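Cas13d (uncultured Ruminococcus sp, PDB 6IV9) binds CRISPR RNA and uses two HEPN domains in its maturation and in cleavage of target RNA. Local coordinates at residues L149-E154 and F756-E761; E761-L766 and S779-E784. The protein carries 2 engineered substitutions. All blocks are in the same frame, centred on the assembly; numbering follows the deposited sequence.

Interaction 1 of 2, residues L149-E154 and F756-E761; sequences LGLKSE and FGLYKE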
loop_
_atom_site.group_PDB
_atom_site.type_symbol
_atom_site.label_atom_id
_atom_site.label_comp_id
_atom_site.label_asym_id
_atom_site.label_seq_id
_atom_site.Cartn_x
_atom_site.Cartn_y
_atom_site.Cartn_z
ATOM N N LEU A 149 -4.000 9.715 -23.818
ATOM C CA LEU A 149 -5.432 10.070 -23.649
ATOM C C LEU A 149 -5.782 11.354 -24.405
ATOM O O LEU A 149 -6.929 11.562 -24.668
ATOM C CB LEU A 149 -5.696 10.275 -22.164
ATOM C CG LEU A 149 -6.436 9.182 -21.405
ATOM C CD1 LEU A 149 -6.484 7.859 -22.124
ATOM C CD2 LEU A 149 -5.901 9.054 -20.003
ATOM N N GLY A 150 -4.796 12.190 -24.690
ATOM C CA GLY A 150 -5.061 13.479 -25.337
ATOM C C GLY A 150 -5.565 14.517 -24.350
ATOM O O GLY A 150 -6.161 15.467 -24.782
ATOM N N LEU A 151 -5.306 14.331 -23.064
ATOM C CA LEU A 151 -5.793 15.279 -22.029
ATOM C C LEU A 151 -4.683 16.195 -21.514
ATOM O O LEU A 151 -4.929 16.911 -20.584
ATOM C CB LEU A 151 -6.394 14.462 -20.892
ATOM C CG LEU A 151 -7.623 13.666 -21.287
ATOM C CD1 LEU A 151 -8.039 12.744 -20.169
ATOM C CD2 LEU A 151 -8.749 14.597 -21.676
ATOM N N LYS A 152 -3.535 16.203 -22.166
ATOM C CA LYS A 152 -2.398 17.011 -21.670
ATOM C C LYS A 152 -2.792 18.483 -21.564
ATOM O O LYS A 152 -2.499 19.069 -20.565
ATOM C CB LYS A 152 -1.237 16.876 -22.656
ATOM C CG LYS A 152 -0.010 17.723 -22.392
ATOM C CD LYS A 152 1.093 17.383 -23.353
ATOM C CE LYS A 152 2.368 18.170 -23.172
ATOM N NZ LYS A 152 2.192 19.604 -23.468
ATOM N N SER A 153 -3.438 19.043 -22.577
ATOM C CA SER A 153 -3.799 20.480 -22.513
ATOM C C SER A 153 -4.811 20.771 -21.404
ATOM O O SER A 153 -4.646 21.733 -20.704
ATOM C CB SER A 153 -4.268 20.962 -23.839
ATOM O OG SER A 153 -3.199 20.942 -24.752
ATOM N N GLU A 154 -5.839 19.950 -21.288
ATOM C CA GLU A 154 -6.848 20.154 -20.231
ATOM C C GLU A 154 -6.175 20.026 -18.864
ATOM O O GLU A 154 -6.471 20.806 -18.004
ATOM C CB GLU A 154 -7.922 19.081 -20.346
ATOM C CG GLU A 154 -9.120 19.492 -21.155
ATOM C CD GLU A 154 -9.471 20.969 -21.128
ATOM O OE1 GLU A 154 -10.005 21.418 -20.121
ATOM O OE2 GLU A 154 -9.184 21.648 -22.124
ATOM N N PHE A 756 -13.682 10.942 -17.580
ATOM C CA PHE A 756 -14.964 11.412 -18.152
ATOM C C PHE A 756 -15.095 12.908 -17.884
ATOM O O PHE A 756 -15.444 13.636 -18.774
ATOM C CB PHE A 756 -16.151 10.656 -17.559
ATOM C CG PHE A 756 -17.487 11.194 -17.995
ATOM C CD1 PHE A 756 -18.049 10.808 -19.194
ATOM C CD2 PHE A 756 -18.167 12.110 -17.223
ATOM C CE1 PHE A 756 -19.279 11.301 -19.591
ATOM C CE2 PHE A 756 -19.391 12.612 -17.627
ATOM C CZ PHE A 756 -19.942 12.204 -18.810
ATOM N N GLY A 757 -14.765 13.335 -16.678
ATOM C CA GLY A 757 -14.833 14.765 -16.354
ATOM C C GLY A 757 -13.901 15.579 -17.229
ATOM O O GLY A 757 -14.250 16.679 -17.560
ATOM N N LEU A 758 -12.691 15.095 -17.487
ATOM C CA LEU A 758 -11.743 15.847 -18.348
ATOM C C LEU A 758 -12.204 15.840 -19.805
ATOM O O LEU A 758 -12.240 16.868 -20.410
ATOM C CB LEU A 758 -10.351 15.243 -18.205
ATOM C CG LEU A 758 -9.703 15.454 -16.845
ATOM C CD1 LEU A 758 -8.678 14.378 -16.557
ATOM C CD2 LEU A 758 -9.096 16.838 -16.754
ATOM N N TYR A 759 -12.606 14.690 -20.314
ATOM C CA TYR A 759 -13.049 14.593 -21.725
ATOM C C TYR A 759 -14.295 15.445 -21.961
ATOM O O TYR A 759 -14.465 15.978 -23.022
ATOM C CB TYR A 759 -13.316 13.146 -22.108
ATOM C CG TYR A 759 -12.111 12.374 -22.557
ATOM C CD1 TYR A 759 -11.434 12.706 -23.711
ATOM C CD2 TYR A 759 -11.682 11.277 -21.852
ATOM C CE1 TYR A 759 -10.346 11.982 -24.148
ATOM C CE2 TYR A 759 -10.593 10.545 -22.270
ATOM C CZ TYR A 759 -9.926 10.892 -23.421
ATOM O OH TYR A 759 -8.865 10.161 -23.826
ATOM N N LYS A 760 -15.122 15.579 -20.936
ATOM C CA LYS A 760 -16.400 16.319 -21.044
ATOM C C LYS A 760 -16.120 17.773 -21.411
ATOM O O LYS A 760 -16.950 18.369 -22.037
ATOM C CB LYS A 760 -17.240 16.202 -19.776
ATOM C CG LYS A 760 -18.665 16.690 -19.948
ATOM C CD LYS A 760 -19.648 16.143 -18.964
ATOM C CE LYS A 760 -21.012 16.767 -19.125
ATOM N NZ LYS A 760 -21.905 16.417 -18.003
ATOM N N GLU A 761 -15.000 18.309 -20.954
ATOM C CA GLU A 761 -14.630 19.712 -21.244
ATOM C C GLU A 761 -14.192 19.882 -22.699
ATOM O O GLU A 761 -14.169 21.009 -23.146
ATOM C CB GLU A 761 -13.524 20.179 -20.308
ATOM C CG GLU A 761 -13.988 20.337 -18.881
ATOM C CD GLU A 761 -15.182 21.250 -18.703
ATOM O OE1 GLU A 761 -15.190 22.320 -19.315
ATOM O OE2 GLU A 761 -16.096 20.885 -17.961
#
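Tyr759 meets Leu149 and Leu151 with two different parts of its side chain, the hydroxyl and a ring face. Its OH donates a short hydrogen bond to Leu149 O, at 2.5 Å. The donor lies in the carbonyl plane on a lone pair, with a C=O...OH angle of 124°. Asn794 also bonds the hydroxyl through its ND2, so the phenol end is held by two polar partners. The side chain of Leu149 packs beside the same end, with CG 3.6 Å from Tyr759 OH.

Leu151 comes over one ring face. Its CD2 sits 4.0 Å from the Tyr759 ring centroid and 15° off the ring normal, a CH-pi contact shifted toward the rim. The two side chains cross at about a right angle. Leu151 CD2 also lies 3.9 Å from Leu758 CB, and CD1 reaches the same carbon. The leucine therefore fills the angle between Leu758 and Tyr759.

Farther along, Glu154 bends at chi2 (-31°) and brings OE1 to 3.7 Å from Glu761 CB. The other carboxylate oxygen, OE2, forms a salt bridge with Lys157.

Leu151 is the N-cap residue of helix 152-160. The contact is a helix N-terminus and its preceding loop packed on the last turn of the long helix 713-760, a join within a mainly helical part of Cas13d.

Interaction 2 of 2, residues E761-L766 and S779-E784; sequences EIIPEL and SQTLCE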
loop_
_atom_site.group_PDB
_atom_site.type_symbol
_atom_site.label_atom_id
_atom_site.label_comp_id
_atom_site.label_asym_id
_atom_site.label_seq_id
_atom_site.Cartn_x
_atom_site.Cartn_y
_atom_site.Cartn_z
ATOM N N GLU A 761 -15.000 18.309 -20.954
ATOM C CA GLU A 761 -14.630 19.712 -21.244
ATOM C C GLU A 761 -14.192 19.882 -22.699
ATOM O O GLU A 761 -14.169 21.009 -23.146
ATOM C CB GLU A 761 -13.524 20.179 -20.308
ATOM C CG GLU A 761 -13.988 20.337 -18.881
ATOM C CD GLU A 761 -15.182 21.250 -18.703
ATOM O OE1 GLU A 761 -15.190 22.320 -19.315
ATOM O OE2 GLU A 761 -16.096 20.885 -17.961
ATOM N N ILE A 762 -13.797 18.814 -23.383
ATOM C CA ILE A 762 -13.265 19.001 -24.760
ATOM C C ILE A 762 -14.058 18.233 -25.820
ATOM O O ILE A 762 -13.833 18.501 -26.990
ATOM C CB ILE A 762 -11.769 18.665 -24.778
ATOM C CG1 ILE A 762 -11.512 17.214 -24.386
ATOM C CG2 ILE A 762 -11.023 19.605 -23.865
ATOM C CD1 ILE A 762 -10.140 16.744 -24.725
ATOM N N ILE A 763 -14.935 17.320 -25.421
ATOM C CA ILE A 763 -15.745 16.565 -26.414
ATOM C C ILE A 763 -17.179 17.096 -26.362
ATOM O O ILE A 763 -17.874 16.831 -25.405
ATOM C CB ILE A 763 -15.703 15.053 -26.134
ATOM C CG1 ILE A 763 -14.285 14.546 -25.889
ATOM C CG2 ILE A 763 -16.390 14.283 -27.235
ATOM C CD1 ILE A 763 -13.433 14.533 -27.109
ATOM N N PRO A 764 -17.653 17.781 -27.419
ATOM C CA PRO A 764 -18.999 18.342 -27.464
ATOM C C PRO A 764 -20.068 17.256 -27.326
ATOM O O PRO A 764 -21.025 17.466 -26.680
ATOM C CB PRO A 764 -19.077 18.934 -28.874
ATOM C CG PRO A 764 -17.653 19.269 -29.189
ATOM C CD PRO A 764 -16.890 18.101 -28.611
ATOM N N GLU A 765 -19.777 16.074 -27.850
ATOM C CA GLU A 765 -20.719 14.927 -27.849
ATOM C C GLU A 765 -21.072 14.472 -26.426
ATOM O O GLU A 765 -22.081 13.814 -26.275
ATOM C CB GLU A 765 -20.137 13.785 -28.673
ATOM C CG GLU A 765 -20.186 14.028 -30.163
ATOM C CD GLU A 765 -19.088 14.918 -30.707
ATOM O OE1 GLU A 765 -18.209 15.290 -29.952
ATOM O OE2 GLU A 765 -19.129 15.234 -31.894
ATOM N N LEU A 766 -20.230 14.784 -25.445
ATOM C CA LEU A 766 -20.414 14.358 -24.036
ATOM C C LEU A 766 -21.126 15.468 -23.264
ATOM O O LEU A 766 -21.438 15.265 -22.123
ATOM C CB LEU A 766 -19.014 14.171 -23.444
ATOM C CG LEU A 766 -18.497 12.754 -23.219
ATOM C CD1 LEU A 766 -19.092 11.745 -24.163
ATOM C CD2 LEU A 766 -16.984 12.712 -23.256
ATOM N N SER A 779 -16.094 5.212 -23.506
ATOM C CA SER A 779 -15.497 4.310 -24.512
ATOM C C SER A 779 -16.321 4.341 -25.804
ATOM O O SER A 779 -15.746 4.366 -26.859
ATOM C CB SER A 779 -15.417 2.921 -23.984
ATOM O OG SER A 779 -14.494 2.857 -22.935
ATOM N N GLN A 780 -17.640 4.320 -25.673
ATOM C CA GLN A 780 -18.534 4.303 -26.853
ATOM C C GLN A 780 -18.343 5.587 -27.662
ATOM O O GLN A 780 -18.105 5.500 -28.849
ATOM C CB GLN A 780 -19.951 4.257 -26.301
ATOM C CG GLN A 780 -21.036 3.866 -27.279
ATOM C CD GLN A 780 -22.342 3.910 -26.521
ATOM O OE1 GLN A 780 -22.733 2.960 -25.856
ATOM N NE2 GLN A 780 -23.002 5.051 -26.570
ATOM N N THR A 781 -18.379 6.726 -26.997
ATOM C CA THR A 781 -18.224 8.015 -27.698
ATOM C C THR A 781 -16.848 8.118 -28.357
ATOM O O THR A 781 -16.788 8.506 -29.492
ATOM C CB THR A 781 -18.449 9.174 -26.733
ATOM O OG1 THR A 781 -19.749 9.017 -26.190
ATOM C CG2 THR A 781 -18.336 10.513 -27.412
ATOM N N LEU A 782 -15.785 7.762 -27.652
ATOM C CA LEU A 782 -14.427 7.850 -28.235
ATOM C C LEU A 782 -14.266 6.877 -29.401
ATOM O O LEU A 782 -13.590 7.225 -30.328
ATOM C CB LEU A 782 -13.391 7.636 -27.136
ATOM C CG LEU A 782 -13.380 8.722 -26.068
ATOM C CD1 LEU A 782 -12.372 8.412 -24.993
ATOM C CD2 LEU A 782 -13.100 10.066 -26.693
ATOM N N CYS A 783 -14.813 5.672 -29.299
ATOM C CA CYS A 783 -14.702 4.702 -30.415
ATOM C C CYS A 783 -15.444 5.246 -31.638
ATOM O O CYS A 783 -14.901 5.197 -32.707
ATOM C CB CYS A 783 -15.270 3.342 -30.036
ATOM S SG CYS A 783 -14.216 2.394 -28.908
ATOM N N GLU A 784 -16.628 5.804 -31.433
ATOM C CA GLU A 784 -17.435 6.349 -32.553
ATOM C C GLU A 784 -16.670 7.482 -33.240
ATOM O O GLU A 784 -16.673 7.525 -34.454
ATOM C CB GLU A 784 -18.740 6.910 -32.002
ATOM C CG GLU A 784 -19.768 5.857 -31.662
ATOM C CD GLU A 784 -20.999 6.384 -30.943
ATOM O OE1 GLU A 784 -21.897 5.594 -30.685
ATOM O OE2 GLU A 784 -21.046 7.578 -30.634
#
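The loop joining helices 713-760 and 777-788 packs on the second of them here, through Leu766 and Thr781. It turns through the short 3-10 segment 764-766 on its way. Within the loop, Leu766 N bonds to Ile763 O at 3.1 Å, which helps hold Ile763 and Leu766 close together.

Thr781 is the centre of the contact. Its OG1 stands beside the backbone N (chi1 -58°) and is hydrogen-bonded to Ile777 O, one turn earlier in its own helix. That bond satisfies the buried hydroxyl and fixes the rotation of the side chain. The methyl CG2 is thereby left to meet the loop.

Leu766 CD1 touches both branches. It lies 3.5 Å from Thr781 OG1 and 3.6 Å from Thr781 CG2, so one leucine methyl spans the forked end of the threonine. The same Thr781 CG2 is 3.9 Å from Glu765 CB and 4.2 Å from Ile763 CG2. Three loop side chains thus converge on a single methyl group.

Glu765 contributes by its CB. Its chain bends at chi2 (80°), and OE2 pairs with Arg789, just past the end of the helix. At the next residue after Thr781, Ile763 CD1 approaches Leu782 CD2 at a looser 4.5 Å. Leu785 extends this apolar patch along the same helix.

Across these two segments the touching side-chain atoms are mainly aliphatic; Leu766 also packs on Phe756 and Tyr759. This is a loop between two consecutive helices, probably of the C-terminal HEPN domain, in which a 3-10 turn packs on the second helix.

How the interactions relate
From the N terminus, the chain passes through 149-154 at the start of helix 152-160. It then runs through some 600 residues, mostly helical, before reaching the end of helix 713-760, where interaction 1 closes this very long loop. Interaction 2 follows in series and closes a short one, of 12 residues, between 761-766 and helix 777-788. The two share Glu761, and their centres are 10 Å apart. Tyr759 links them directly: its CZ lies 3.8 Å from Leu782 CD1, and its CB packs on Leu766. Together they join helix 152-160, the end of helix 713-760 and helix 777-788 into one cluster.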